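Local coordinates for Alpha/beta hydrolase (Pseudomonas aeruginosa PAO1, PDB 4R1D), which probably hydrolyses lipids as the type VI secretion effector lipase Tle4, a calcium-binding alpha/beta hydrolase that is held in complex with the protein Tli4, at residues V277-Q282 and A421-E426. Sequence-based numbering, arbitrary orientation.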
loop_
_atom_site.group_PDB
_atom_site.type_symbol
_atom_site.label_atom_id
_atom_site.label_comp_id
_atom_site.label_asym_id
_atom_site.label_seq_id
_atom_site.Cartn_x
_atom_site.Cartn_y
_atom_site.Cartn_z
ATOM N N VAL A 277 5.497 17.600 -15.624
ATOM C CA VAL A 277 5.079 16.281 -15.173
ATOM C C VAL A 277 4.754 15.366 -16.340
ATOM O O VAL A 277 4.025 15.743 -17.261
ATOM C CB VAL A 277 3.830 16.401 -14.301
ATOM C CG1 VAL A 277 3.351 15.026 -13.856
ATOM C CG2 VAL A 277 4.121 17.305 -13.081
ATOM N N VAL A 278 5.321 14.164 -16.284
ATOM C CA VAL A 278 4.938 13.055 -17.132
ATOM C C VAL A 278 4.059 12.104 -16.320
ATOM O O VAL A 278 4.440 11.677 -15.231
ATOM C CB VAL A 278 6.191 12.312 -17.611
ATOM C CG1 VAL A 278 5.843 10.907 -18.168
ATOM C CG2 VAL A 278 6.938 13.167 -18.632
ATOM N N HIS A 279 2.874 11.807 -16.841
ATOM C CA HIS A 279 1.990 10.794 -16.267
ATOM C C HIS A 279 1.851 9.610 -17.214
ATOM O O HIS A 279 1.539 9.784 -18.404
ATOM C CB HIS A 279 0.566 11.336 -16.081
ATOM C CG HIS A 279 0.417 12.405 -15.043
ATOM N ND1 HIS A 279 0.945 12.306 -13.772
ATOM C CD2 HIS A 279 -0.300 13.555 -15.066
ATOM C CE1 HIS A 279 0.603 13.378 -13.074
ATOM N NE2 HIS A 279 -0.154 14.149 -13.834
ATOM N N GLY A 280 2.024 8.410 -16.673
ATOM C CA GLY A 280 1.722 7.178 -17.386
ATOM C C GLY A 280 0.563 6.452 -16.720
ATOM O O GLY A 280 0.529 6.302 -15.496
ATOM N N VAL A 281 -0.392 6.020 -17.533
ATOM C CA VAL A 281 -1.565 5.265 -17.086
ATOM C C VAL A 281 -2.220 5.726 -15.785
ATOM O O VAL A 281 -2.563 4.899 -14.932
ATOM C CB VAL A 281 -1.313 3.729 -17.038
ATOM C CG1 VAL A 281 -0.870 3.225 -18.401
ATOM C CG2 VAL A 281 -0.290 3.343 -15.928
ATOM N N GLN A 282 -2.428 7.033 -15.650
ATOM C CA GLN A 282 -3.057 7.569 -14.453
ATOM C C GLN A 282 -4.547 7.272 -14.477
ATOM O O GLN A 282 -5.208 7.557 -15.462
ATOM C CB GLN A 282 -2.877 9.085 -14.353
ATOM C CG GLN A 282 -3.419 9.630 -13.035
ATOM C CD GLN A 282 -3.332 11.140 -12.895
ATOM O OE1 GLN A 282 -2.443 11.808 -13.468
ATOM N NE2 GLN A 282 -4.257 11.694 -12.121
ATOM N N ALA A 421 -8.595 21.330 -8.861
ATOM C CA ALA A 421 -7.215 21.802 -8.953
ATOM C C ALA A 421 -6.530 21.408 -10.262
ATOM O O ALA A 421 -5.507 21.985 -10.631
ATOM C CB ALA A 421 -6.408 21.306 -7.754
ATOM N N GLY A 422 -7.089 20.424 -10.963
ATOM C CA GLY A 422 -6.602 20.059 -12.284
ATOM C C GLY A 422 -5.199 19.456 -12.359
ATOM O O GLY A 422 -4.820 18.618 -11.535
ATOM N N TYR A 423 -4.443 19.886 -13.367
ATOM C CA TYR A 423 -3.155 19.286 -13.712
ATOM C C TYR A 423 -2.102 20.377 -13.843
ATOM O O TYR A 423 -2.416 21.508 -14.219
ATOM C CB TYR A 423 -3.263 18.509 -15.041
ATOM C CG TYR A 423 -4.323 17.426 -15.001
ATOM C CD1 TYR A 423 -5.669 17.743 -15.138
ATOM C CD2 TYR A 423 -3.980 16.094 -14.774
ATOM C CE1 TYR A 423 -6.650 16.760 -15.068
ATOM C CE2 TYR A 423 -4.949 15.100 -14.713
ATOM C CZ TYR A 423 -6.273 15.436 -14.853
ATOM O OH TYR A 423 -7.219 14.455 -14.777
ATOM N N HIS A 424 -0.854 20.022 -13.553
ATOM C CA HIS A 424 0.279 20.901 -13.794
ATOM C C HIS A 424 0.215 21.436 -15.235
ATOM O O HIS A 424 -0.169 20.720 -16.156
ATOM C CB HIS A 424 1.572 20.115 -13.553
ATOM C CG HIS A 424 2.800 20.967 -13.506
ATOM N ND1 HIS A 424 3.335 21.562 -14.629
ATOM C CD2 HIS A 424 3.604 21.317 -12.472
ATOM C CE1 HIS A 424 4.411 22.247 -14.289
ATOM N NE2 HIS A 424 4.603 22.108 -12.987
ATOM N N SER A 425 0.574 22.702 -15.427
ATOM C CA SER A 425 0.471 23.326 -16.748
ATOM C C SER A 425 1.398 22.714 -17.808
ATOM O O SER A 425 1.213 22.930 -19.010
ATOM C CB SER A 425 0.708 24.839 -16.643
ATOM O OG SER A 425 2.020 25.115 -16.178
ATOM N N GLU A 426 2.403 21.962 -17.373
ATOM C CA GLU A 426 3.281 21.280 -18.319
ATOM C C GLU A 426 3.163 19.767 -18.115
ATOM O O GLU A 426 4.102 19.112 -17.674
ATOM C CB GLU A 426 4.726 21.745 -18.148
ATOM C CG GLU A 426 4.874 23.276 -18.131
ATOM C CD GLU A 426 4.530 23.918 -19.480
ATOM O OE1 GLU A 426 4.561 23.217 -20.508
ATOM O OE2 GLU A 426 4.241 25.129 -19.507
HETATM O O HOH W 1 -0.222 17.022 -13.771
#
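In the central parallel sheet of the alpha/beta hydrolase fold, strand 274-280 meets the loop that leads from helix 400-421 into the adjacent strand 427-432, and Val-277 pairs there with Glu-426. The direct link is one backbone hydrogen bond, from Val-277 N to Glu-426 O, 2.9 Å long and nearly straight at 171°. Backbone bonds from Val-277 and His-279 to Tyr-428 continue this pairing along the strand, so the bond lies where the chain enters strand 427-432, in the interior of the sheet. Beside it, the Val-277 methyl CG2, placed anti to the carbonyl carbon, packs 3.8 Å from CB of His-424 and obliquely against its ring. That imidazole is fixed at both nitrogens: ND1 accepts Glu-426 N at 2.9 Å, with the donor only 8° out of the ring plane, and NE2 bonds to Val-274 O of the same strand as Val-277. The ring thus links the loop backbone at Glu-426 to strand 274-280. A second bridge runs through water, which lies 2.9 Å from His-279 NE2 and accepts His-424 N at 3.1 Å. Thr-254 holds the other nitrogen of His-279, and Val-277 CG1 lies 3.3 Å above the plane of that ring, offset toward its rim. Tyr-423 presents its ring edge to His-279, with CD2 4.4 Å from NE2, while Arg-263 of helix 258-267 makes a cation-pi contact with the tyrosine. A loop leading from a helix into the next parallel strand of the central sheet is characteristic of the alternating beta/alpha architecture of alpha/beta hydrolases.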